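Local structure of pectinesterase (Sitophilus oryzae, 4PMH) at residues Ser249-Asp258 against Lys285-Ser294; Trp329-Gly340 against Asn352-Asn360. The protein hydrolyses the methyl esters of pectin's galacturonosyl units, releasing methanol, and probably helps the weevil digest plant cell walls. All blocks are in the same frame, centred on the assembly; numbering follows the deposited sequence.

Contact 1 of 2, residues Ser249-Asp258 against Lys285-Ser294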
loop_
_atom_site.group_PDB
_atom_site.type_symbol
_atom_site.label_atom_id
_atom_site.label_comp_id
_atom_site.label_asym_id
_atom_site.label_seq_id
_atom_site.Cartn_x
_atom_site.Cartn_y
_atom_site.Cartn_z
ATOM N N SER A 249 3.590 19.112 -8.729
ATOM C CA SER A 249 3.084 19.051 -10.093
ATOM C C SER A 249 4.220 19.029 -11.108
ATOM O O SER A 249 4.101 19.594 -12.201
ATOM C CB SER A 249 2.188 20.265 -10.334
ATOM O OG SER A 249 2.916 21.452 -10.102
ATOM N N ASP A 250 5.326 18.388 -10.739
ATOM C CA ASP A 250 6.439 18.224 -11.648
ATOM C C ASP A 250 6.539 16.771 -12.112
ATOM O O ASP A 250 6.484 16.541 -13.311
ATOM C CB ASP A 250 7.765 18.746 -11.048
ATOM C CG ASP A 250 8.304 17.874 -9.910
ATOM O OD1 ASP A 250 7.478 17.254 -9.202
ATOM O OD2 ASP A 250 9.552 17.809 -9.729
ATOM N N THR A 251 6.632 15.797 -11.196
ATOM C CA THR A 251 7.054 14.429 -11.592
ATOM C C THR A 251 6.663 13.214 -10.715
ATOM O O THR A 251 7.509 12.632 -10.049
ATOM C CB THR A 251 8.581 14.394 -11.740
ATOM O OG1 THR A 251 8.987 13.088 -12.174
ATOM C CG2 THR A 251 9.264 14.750 -10.416
ATOM N N ALA A 252 5.410 12.795 -10.776
ATOM C CA ALA A 252 4.840 11.793 -9.862
ATOM C C ALA A 252 5.154 10.332 -10.236
ATOM O O ALA A 252 5.515 10.052 -11.371
ATOM C CB ALA A 252 3.335 11.983 -9.825
ATOM N N VAL A 253 5.020 9.424 -9.268
ATOM C CA VAL A 253 5.190 7.977 -9.499
ATOM C C VAL A 253 4.232 7.194 -8.600
ATOM O O VAL A 253 4.203 7.416 -7.407
ATOM C CB VAL A 253 6.608 7.477 -9.188
ATOM C CG1 VAL A 253 6.841 6.140 -9.875
ATOM C CG2 VAL A 253 7.673 8.481 -9.601
ATOM N N VAL A 254 3.475 6.258 -9.153
ATOM C CA VAL A 254 2.456 5.567 -8.346
ATOM C C VAL A 254 3.061 4.442 -7.499
ATOM O O VAL A 254 3.098 4.543 -6.248
ATOM C CB VAL A 254 1.331 5.027 -9.232
ATOM C CG1 VAL A 254 0.297 4.266 -8.411
ATOM C CG2 VAL A 254 0.682 6.169 -9.999
ATOM N N PHE A 255 3.528 3.380 -8.166
ATOM C CA PHE A 255 3.996 2.165 -7.516
ATOM C C PHE A 255 5.506 2.131 -7.331
ATOM O O PHE A 255 6.255 2.496 -8.233
ATOM C CB PHE A 255 3.567 0.933 -8.319
ATOM C CG PHE A 255 2.078 0.804 -8.477
ATOM C CD1 PHE A 255 1.307 0.255 -7.481
ATOM C CD2 PHE A 255 1.446 1.263 -9.621
ATOM C CE1 PHE A 255 -0.072 0.149 -7.619
ATOM C CE2 PHE A 255 0.073 1.159 -9.780
ATOM C CZ PHE A 255 -0.686 0.607 -8.777
ATOM N N ALA A 256 5.944 1.679 -6.156
ATOM C CA ALA A 256 7.356 1.456 -5.867
ATOM C C ALA A 256 7.541 0.126 -5.135
ATOM O O ALA A 256 7.829 0.098 -3.955
ATOM C CB ALA A 256 7.965 2.617 -5.072
ATOM N N PRO A 257 7.415 -0.999 -5.863
ATOM C CA PRO A 257 7.637 -2.306 -5.232
ATOM C C PRO A 257 9.096 -2.670 -5.007
ATOM O O PRO A 257 9.955 -2.329 -5.832
ATOM C CB PRO A 257 6.972 -3.300 -6.208
ATOM C CG PRO A 257 6.633 -2.519 -7.431
ATOM C CD PRO A 257 7.170 -1.122 -7.308
ATOM N N ASP A 258 9.366 -3.333 -3.872
ATOM C CA ASP A 258 10.692 -3.894 -3.580
ATOM C C ASP A 258 10.597 -5.415 -3.456
ATOM O O ASP A 258 11.340 -6.066 -2.707
ATOM C CB ASP A 258 11.329 -3.229 -2.342
ATOM C CG ASP A 258 10.746 -3.694 -1.012
ATOM O OD1 ASP A 258 9.565 -4.092 -0.931
ATOM O OD2 ASP A 258 11.500 -3.583 -0.008
ATOM N N LYS A 285 3.387 13.951 -16.974
ATOM C CA LYS A 285 4.617 13.826 -16.202
ATOM C C LYS A 285 4.440 12.940 -14.967
ATOM O O LYS A 285 5.150 13.111 -13.981
ATOM C CB LYS A 285 5.112 15.213 -15.764
ATOM C CG LYS A 285 5.617 16.100 -16.903
ATOM C CD LYS A 285 6.587 17.186 -16.427
ATOM C CE LYS A 285 5.909 18.385 -15.767
ATOM N NZ LYS A 285 6.882 19.336 -15.151
ATOM N N ALA A 286 3.473 12.025 -14.990
ATOM C CA ALA A 286 3.412 11.007 -13.973
ATOM C C ALA A 286 3.926 9.688 -14.548
ATOM O O ALA A 286 3.753 9.394 -15.757
ATOM C CB ALA A 286 2.005 10.847 -13.463
ATOM N N TYR A 287 4.555 8.894 -13.691
ATOM C CA TYR A 287 4.942 7.527 -14.055
ATOM C C TYR A 287 4.109 6.499 -13.303
ATOM O O TYR A 287 3.709 6.707 -12.165
ATOM C CB TYR A 287 6.391 7.301 -13.776
ATOM C CG TYR A 287 7.285 8.233 -14.549
ATOM C CD1 TYR A 287 7.668 7.934 -15.852
ATOM C CD2 TYR A 287 7.754 9.408 -13.971
ATOM C CE1 TYR A 287 8.499 8.779 -16.564
ATOM C CE2 TYR A 287 8.595 10.260 -14.670
ATOM C CZ TYR A 287 8.956 9.940 -15.963
ATOM O OH TYR A 287 9.780 10.783 -16.639
ATOM N N LEU A 288 3.843 5.384 -13.964
ATOM C CA LEU A 288 3.156 4.280 -13.328
ATOM C C LEU A 288 4.005 3.659 -12.210
ATOM O O LEU A 288 3.459 3.195 -11.208
ATOM C CB LEU A 288 2.811 3.213 -14.365
ATOM C CG LEU A 288 1.759 3.604 -15.402
ATOM C CD1 LEU A 288 1.560 2.458 -16.394
ATOM C CD2 LEU A 288 0.423 3.998 -14.766
ATOM N N GLY A 289 5.330 3.635 -12.369
ATOM C CA GLY A 289 6.143 2.976 -11.374
ATOM C C GLY A 289 7.641 3.153 -11.487
ATOM O O GLY A 289 8.165 3.613 -12.516
ATOM N N ARG A 290 8.308 2.805 -10.389
ATOM C CA ARG A 290 9.746 2.624 -10.346
ATOM C C ARG A 290 10.081 1.569 -9.293
ATOM O O ARG A 290 9.328 1.347 -8.352
ATOM C CB ARG A 290 10.462 3.929 -10.008
ATOM C CG ARG A 290 10.263 4.443 -8.591
ATOM C CD ARG A 290 10.953 5.794 -8.437
ATOM N NE ARG A 290 10.722 6.395 -7.135
ATOM C CZ ARG A 290 11.485 7.342 -6.588
ATOM N NH1 ARG A 290 12.523 7.855 -7.237
ATOM N NH2 ARG A 290 11.202 7.794 -5.380
ATOM N N ALA A 291 11.226 0.940 -9.451
ATOM C CA ALA A 291 11.646 -0.079 -8.517
ATOM C C ALA A 291 12.130 0.598 -7.244
ATOM O O ALA A 291 12.904 1.576 -7.305
ATOM C CB ALA A 291 12.749 -0.919 -9.128
ATOM N N TRP A 292 11.614 0.113 -6.111
ATOM C CA TRP A 292 12.195 0.448 -4.806
ATOM C C TRP A 292 13.261 -0.595 -4.560
ATOM O O TRP A 292 12.976 -1.748 -4.239
ATOM C CB TRP A 292 11.166 0.493 -3.677
ATOM C CG TRP A 292 11.791 0.779 -2.305
ATOM C CD1 TRP A 292 12.971 1.445 -2.049
ATOM C CD2 TRP A 292 11.253 0.411 -1.035
ATOM N NE1 TRP A 292 13.200 1.503 -0.677
ATOM C CE2 TRP A 292 12.152 0.880 -0.040
ATOM C CE3 TRP A 292 10.089 -0.260 -0.633
ATOM C CZ2 TRP A 292 11.926 0.675 1.320
ATOM C CZ3 TRP A 292 9.874 -0.471 0.711
ATOM C CH2 TRP A 292 10.779 0.000 1.674
ATOM N N ASP A 293 14.499 -0.169 -4.770
ATOM C CA ASP A 293 15.663 -1.024 -4.688
ATOM C C ASP A 293 16.157 -0.931 -3.236
ATOM O O ASP A 293 17.258 -0.395 -2.974
ATOM C CB ASP A 293 16.751 -0.543 -5.694
ATOM C CG ASP A 293 16.597 -1.160 -7.095
ATOM O OD1 ASP A 293 15.645 -1.965 -7.326
ATOM O OD2 ASP A 293 17.464 -0.853 -7.950
ATOM N N SER A 294 15.335 -1.412 -2.301
ATOM C CA SER A 294 15.660 -1.301 -0.856
ATOM C C SER A 294 16.989 -1.961 -0.510
ATOM O O SER A 294 17.271 -3.087 -0.928
ATOM C CB SER A 294 14.560 -1.866 0.057
ATOM O OG SER A 294 13.978 -3.034 -0.476
#
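Trp292 and Asp258 lie side by side where two parallel strands of the pectinesterase beta-helix, 252-257 and 286-290, run out into loops. The Asp258 carboxylate is nearly parallel to the indole, the planes 13° apart, and its OD2 rests over one face toward the rim, 3.6 Å from Trp292 CZ3. A chi1 of 177°, with CG opposite the backbone N, carries the indole of Trp292 alongside the aspartate. The same OD2 takes a hydrogen bond on its anti lone pair from Ser294 OG (2.6 Å), fixing the carboxylate against the ring. Replacing Asp258 with alanine is likely to leave the Ser294 hydroxyl without this acceptor and open a gap beside the indole face. Trp292 N donates to Pro257 O (3.0 Å).

In the middle of the paired strands, Val253 CG1 lies 3.5 Å from Gly289 C and packs on Tyr287 CB at 4.1 Å. Tyr287 N donates to Ala252 O (2.8 Å, 165° at the hydrogen) and Tyr287 O accepts from Val254 N. At the Leu288 corner Phe255 N turns to Leu288 O, and Phe255 O then receives Arg290 N at 3.0 Å.

Arg290 CG touches Val253 CG1, while NH2 forms a salt bridge with Asp226, the nucleophile by similarity. Backbone bonds from Phe255 and Pro257 thus place Arg290, at the strand's end, and Trp292, in the loop after it, both substrate-binding by similarity, and their side chains probably help shape the pectin-binding cleft.

Contact 2 of 2, residues Trp329-Gly340 against Asn352-Asn360; sequences WTTATSGRTYSG and NYNRFWEYN
The loop that follows strand 329-330, the last of a short parallel sheet in the beta-helix, folds over the start of strand 355-359, which ends the long parallel sheet. At the centre is Asn354, whose amide and backbone together grip Ser339. Ser339 N donates to Asn354 OD1 (2.9 Å, 169° at the hydrogen), and Asn354 N returns a bond to Ser339 O at 3.0 Å; both donors lie in the plane of the carbonyl they address. The other end of the amide, ND2, sits over one face of the Arg336 guanidinium, 3.6 Å from NH2, the two planes 23° apart, and donates to a water that also binds Arg336 O. Tyr338 crosses the same amide obliquely, its CD1 3.3 Å from Asn354 OD1. Ser339 OG comes 3.2 Å from Tyr353 CD1.

Deeper in, Phe356 CB stands over the centre of the six-membered ring of Trp329, 3.5 Å from the centroid and almost straight above it, a CH-pi contact. The phenyl ring follows obliquely, its plane 35° from the indole, and its CD2 also meets Tyr338 CE1. Polar groups beside these rings are bridged by water: one molecule joins Trp329 NE1 to Glu358 OE1, and another lies between Tyr338 OH and Phe356 O.

Around this core, Arg336 is held by Asn309 and Asp293, and Glu358 forms a salt bridge with Arg10. Trp329 packs on Leu288 of strand 286-290 and on Leu312 of strand 311-315, the neighbour of 355-359, while Tyr338 reaches Pro11 of strand 10-11.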
loop_
_atom_site.group_PDB
_atom_site.type_symbol
_atom_site.label_atom_id
_atom_site.label_comp_id
_atom_site.label_asym_id
_atom_site.label_seq_id
_atom_site.Cartn_x
_atom_site.Cartn_y
_atom_site.Cartn_z
ATOM N N TRP A 329 7.569 3.899 -16.938
ATOM C CA TRP A 329 8.367 3.306 -15.874
ATOM C C TRP A 329 9.685 4.055 -15.756
ATOM O O TRP A 329 10.419 4.154 -16.732
ATOM C CB TRP A 329 8.673 1.873 -16.225
ATOM C CG TRP A 329 7.488 1.038 -16.554
ATOM C CD1 TRP A 329 7.241 0.439 -17.752
ATOM C CD2 TRP A 329 6.401 0.687 -15.695
ATOM N NE1 TRP A 329 6.055 -0.257 -17.704
ATOM C CE2 TRP A 329 5.529 -0.143 -16.446
ATOM C CE3 TRP A 329 6.088 0.954 -14.353
ATOM C CZ2 TRP A 329 4.357 -0.684 -15.910
ATOM C CZ3 TRP A 329 4.910 0.417 -13.816
ATOM C CH2 TRP A 329 4.069 -0.405 -14.593
ATOM N N THR A 330 10.006 4.568 -14.574
ATOM C CA THR A 330 11.197 5.415 -14.432
ATOM C C THR A 330 12.323 4.795 -13.563
ATOM O O THR A 330 12.242 3.640 -13.134
ATOM C CB THR A 330 10.815 6.838 -13.954
ATOM O OG1 THR A 330 11.948 7.701 -14.083
ATOM C CG2 THR A 330 10.358 6.833 -12.512
ATOM N N THR A 331 13.385 5.575 -13.342
ATOM C CA THR A 331 14.573 5.084 -12.688
ATOM C C THR A 331 14.294 4.568 -11.282
ATOM O O THR A 331 13.523 5.185 -10.539
ATOM C CB THR A 331 15.621 6.216 -12.620
ATOM O OG1 THR A 331 15.867 6.681 -13.942
ATOM C CG2 THR A 331 16.917 5.727 -12.031
ATOM N N ALA A 332 14.908 3.444 -10.921
ATOM C CA ALA A 332 14.779 2.916 -9.551
ATOM C C ALA A 332 15.371 3.871 -8.509
ATOM O O ALA A 332 16.226 4.717 -8.828
ATOM C CB ALA A 332 15.436 1.545 -9.424
ATOM N N THR A 333 14.927 3.703 -7.260
ATOM C CA THR A 333 15.409 4.523 -6.133
ATOM C C THR A 333 16.941 4.490 -5.961
ATOM O O THR A 333 17.528 5.442 -5.419
ATOM C CB THR A 333 14.754 4.067 -4.821
ATOM O OG1 THR A 333 15.124 2.704 -4.546
ATOM C CG2 THR A 333 13.243 4.214 -4.906
ATOM N N SER A 334 17.557 3.400 -6.419
ATOM C CA SER A 334 19.006 3.207 -6.413
ATOM C C SER A 334 19.766 3.954 -7.513
ATOM O O SER A 334 20.995 4.085 -7.434
ATOM C CB SER A 334 19.308 1.712 -6.550
ATOM O OG SER A 334 18.862 1.197 -7.799
ATOM N N GLY A 335 19.054 4.455 -8.518
ATOM C CA GLY A 335 19.677 4.954 -9.739
ATOM C C GLY A 335 19.729 3.907 -10.845
ATOM O O GLY A 335 20.151 4.202 -11.971
ATOM N N ARG A 336 19.311 2.682 -10.545
ATOM C CA ARG A 336 19.282 1.639 -11.562
ATOM C C ARG A 336 18.281 2.012 -12.663
ATOM O O ARG A 336 17.086 2.099 -12.413
ATOM C CB ARG A 336 18.925 0.287 -10.953
ATOM C CG ARG A 336 18.711 -0.805 -11.993
ATOM C CD ARG A 336 18.613 -2.161 -11.349
ATOM N NE ARG A 336 17.421 -2.356 -10.515
ATOM C CZ ARG A 336 16.414 -3.180 -10.796
ATOM N NH1 ARG A 336 16.389 -3.889 -11.925
ATOM N NH2 ARG A 336 15.416 -3.291 -9.941
ATOM N N THR A 337 18.788 2.242 -13.870
ATOM C CA THR A 337 17.951 2.671 -14.985
ATOM C C THR A 337 16.849 1.640 -15.285
ATOM O O THR A 337 17.062 0.435 -15.138
ATOM C CB THR A 337 18.769 2.877 -16.259
ATOM O OG1 THR A 337 19.221 1.616 -16.741
ATOM C CG2 THR A 337 19.959 3.753 -16.008
ATOM N N TYR A 338 15.668 2.126 -15.665
ATOM C CA TYR A 338 14.568 1.229 -16.053
ATOM C C TYR A 338 14.980 0.457 -17.310
ATOM O O TYR A 338 15.491 1.059 -18.274
ATOM C CB TYR A 338 13.244 1.963 -16.310
ATOM C CG TYR A 338 12.230 0.984 -16.880
ATOM C CD1 TYR A 338 11.679 -0.013 -16.082
ATOM C CD2 TYR A 338 11.892 1.004 -18.234
ATOM C CE1 TYR A 338 10.816 -0.961 -16.615
ATOM C CE2 TYR A 338 11.035 0.059 -18.775
ATOM C CZ TYR A 338 10.492 -0.912 -17.976
ATOM O OH TYR A 338 9.629 -1.823 -18.534
ATOM N N SER A 339 14.789 -0.863 -17.287
ATOM C CA SER A 339 15.044 -1.692 -18.468
ATOM C C SER A 339 13.903 -2.703 -18.673
ATOM O O SER A 339 13.673 -3.578 -17.838
ATOM C CB SER A 339 16.387 -2.411 -18.329
ATOM O OG SER A 339 16.760 -3.093 -19.530
ATOM N N GLY A 340 13.198 -2.570 -19.787
ATOM C CA GLY A 340 12.077 -3.464 -20.112
ATOM C C GLY A 340 12.503 -4.504 -21.135
ATOM O O GLY A 340 13.225 -4.213 -22.094
ATOM N N ASN A 352 17.740 -9.286 -14.670
ATOM C CA ASN A 352 18.552 -8.335 -15.404
ATOM C C ASN A 352 17.717 -7.230 -16.015
ATOM O O ASN A 352 18.263 -6.256 -16.539
ATOM C CB ASN A 352 19.355 -9.068 -16.464
ATOM C CG ASN A 352 20.254 -10.097 -15.850
ATOM O OD1 ASN A 352 21.283 -9.758 -15.277
ATOM N ND2 ASN A 352 19.835 -11.354 -15.890
ATOM N N TYR A 353 16.394 -7.397 -15.948
ATOM C CA TYR A 353 15.449 -6.379 -16.345
ATOM C C TYR A 353 14.466 -6.150 -15.198
ATOM O O TYR A 353 14.354 -6.980 -14.287
ATOM C CB TYR A 353 14.643 -6.859 -17.546
ATOM C CG TYR A 353 15.477 -7.151 -18.765
ATOM C CD1 TYR A 353 15.740 -6.157 -19.698
ATOM C CD2 TYR A 353 15.984 -8.428 -18.994
ATOM C CE1 TYR A 353 16.506 -6.418 -20.820
ATOM C CE2 TYR A 353 16.750 -8.707 -20.125
ATOM C CZ TYR A 353 17.012 -7.698 -21.025
ATOM O OH TYR A 353 17.770 -7.943 -22.145
ATOM N N ASN A 354 13.735 -5.041 -15.275
ATOM C CA ASN A 354 12.639 -4.807 -14.365
ATOM C C ASN A 354 11.502 -5.783 -14.629
ATOM O O ASN A 354 11.489 -6.483 -15.649
ATOM C CB ASN A 354 12.174 -3.377 -14.456
ATOM C CG ASN A 354 13.192 -2.424 -13.896
ATOM O OD1 ASN A 354 14.015 -1.880 -14.641
ATOM N ND2 ASN A 354 13.204 -2.276 -12.566
ATOM N N ARG A 355 10.573 -5.854 -13.682
ATOM C CA ARG A 355 9.435 -6.772 -13.785
ATOM C C ARG A 355 8.132 -6.004 -13.698
ATOM O O ARG A 355 7.224 -6.353 -12.924
ATOM C CB ARG A 355 9.477 -7.874 -12.699
ATOM C CG ARG A 355 10.833 -8.560 -12.474
ATOM C CD ARG A 355 11.035 -8.867 -10.969
ATOM N NE ARG A 355 10.399 -10.111 -10.712
ATOM C CZ ARG A 355 10.093 -10.642 -9.544
ATOM N NH1 ARG A 355 10.351 -10.060 -8.370
ATOM N NH2 ARG A 355 9.498 -11.820 -9.599
ATOM N N PHE A 356 8.027 -4.966 -14.512
ATOM C CA PHE A 356 6.815 -4.186 -14.629
ATOM C C PHE A 356 6.158 -4.507 -15.962
ATOM O O PHE A 356 6.778 -4.364 -17.011
ATOM C CB PHE A 356 7.133 -2.690 -14.579
ATOM C CG PHE A 356 7.902 -2.253 -13.367
ATOM C CD1 PHE A 356 7.753 -2.886 -12.150
ATOM C CD2 PHE A 356 8.771 -1.187 -13.456
ATOM C CE1 PHE A 356 8.455 -2.462 -11.036
ATOM C CE2 PHE A 356 9.487 -0.756 -12.353
ATOM C CZ PHE A 356 9.330 -1.394 -11.144
ATOM N N TRP A 357 4.913 -4.964 -15.923
ATOM C CA TRP A 357 4.241 -5.420 -17.138
ATOM C C TRP A 357 2.791 -4.996 -17.180
ATOM O O TRP A 357 2.183 -4.723 -16.157
ATOM C CB TRP A 357 4.275 -6.954 -17.251
ATOM C CG TRP A 357 5.557 -7.615 -16.798
ATOM C CD1 TRP A 357 5.829 -8.117 -15.547
ATOM C CD2 TRP A 357 6.704 -7.875 -17.590
ATOM N NE1 TRP A 357 7.086 -8.652 -15.518
ATOM C CE2 TRP A 357 7.652 -8.523 -16.758
ATOM C CE3 TRP A 357 7.042 -7.615 -18.923
ATOM C CZ2 TRP A 357 8.921 -8.908 -17.219
ATOM C CZ3 TRP A 357 8.293 -7.993 -19.372
ATOM C CH2 TRP A 357 9.217 -8.646 -18.514
ATOM N N GLU A 358 2.222 -4.995 -18.379
ATOM C CA GLU A 358 0.807 -4.696 -18.545
ATOM C C GLU A 358 0.140 -5.736 -19.431
ATOM O O GLU A 358 0.809 -6.372 -20.220
ATOM C CB GLU A 358 0.646 -3.359 -19.214
ATOM C CG GLU A 358 1.090 -2.187 -18.380
ATOM C CD GLU A 358 1.071 -0.944 -19.213
ATOM O OE1 GLU A 358 2.162 -0.524 -19.601
ATOM O OE2 GLU A 358 -0.026 -0.438 -19.534
ATOM N N TYR A 359 -1.182 -5.850 -19.341
ATOM C CA TYR A 359 -1.932 -6.678 -20.280
ATOM C C TYR A 359 -3.324 -6.092 -20.445
ATOM O O TYR A 359 -4.056 -5.987 -19.463
ATOM C CB TYR A 359 -2.084 -8.113 -19.760
ATOM C CG TYR A 359 -2.952 -8.989 -20.663
ATOM C CD1 TYR A 359 -2.513 -9.354 -21.921
ATOM C CD2 TYR A 359 -4.191 -9.463 -20.242
ATOM C CE1 TYR A 359 -3.286 -10.149 -22.755
ATOM C CE2 TYR A 359 -4.979 -10.262 -21.080
ATOM C CZ TYR A 359 -4.517 -10.586 -22.334
ATOM O OH TYR A 359 -5.269 -11.383 -23.189
ATOM N N ASN A 360 -3.689 -5.722 -21.671
ATOM C CA ASN A 360 -5.079 -5.422 -22.009
ATOM C C ASN A 360 -5.687 -4.270 -21.221
ATOM O O ASN A 360 -6.838 -4.329 -20.780
ATOM C CB ASN A 360 -5.909 -6.702 -21.814
ATOM C CG ASN A 360 -7.197 -6.691 -22.597
ATOM O OD1 ASN A 360 -7.352 -5.923 -23.544
ATOM N ND2 ASN A 360 -8.125 -7.566 -22.225
HETATM O O HOH W 1 4.583 -1.892 -19.371
HETATM O O HOH W 2 15.180 0.111 -12.552
HETATM O O HOH W 3 9.430 -3.935 -17.098
HETATM O O HOH W 4 18.860 -4.421 -19.072
#

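Contacts 1 and 2 follow one another along the chain, their centres 10 Å apart on the same side of the molecule's centre. They share a four-stranded parallel sheet in which 286-290 stands between 252-257 and 329-330, so contact 2 takes up the sheet where contact 1 leaves it. Gly289 O and Thr330 N, 2.9 Å apart, probably join the two strands, and Asp293 OD2 and Ser334 OG, at 2.5 Å, probably tie the loops beyond them. Strand 355-359 brings in the edge of the ten-stranded sheet. Phe356 comes within about 5 Å (nearest side-chain atoms) of Arg290, consistent with a second layer beside the probable substrate site.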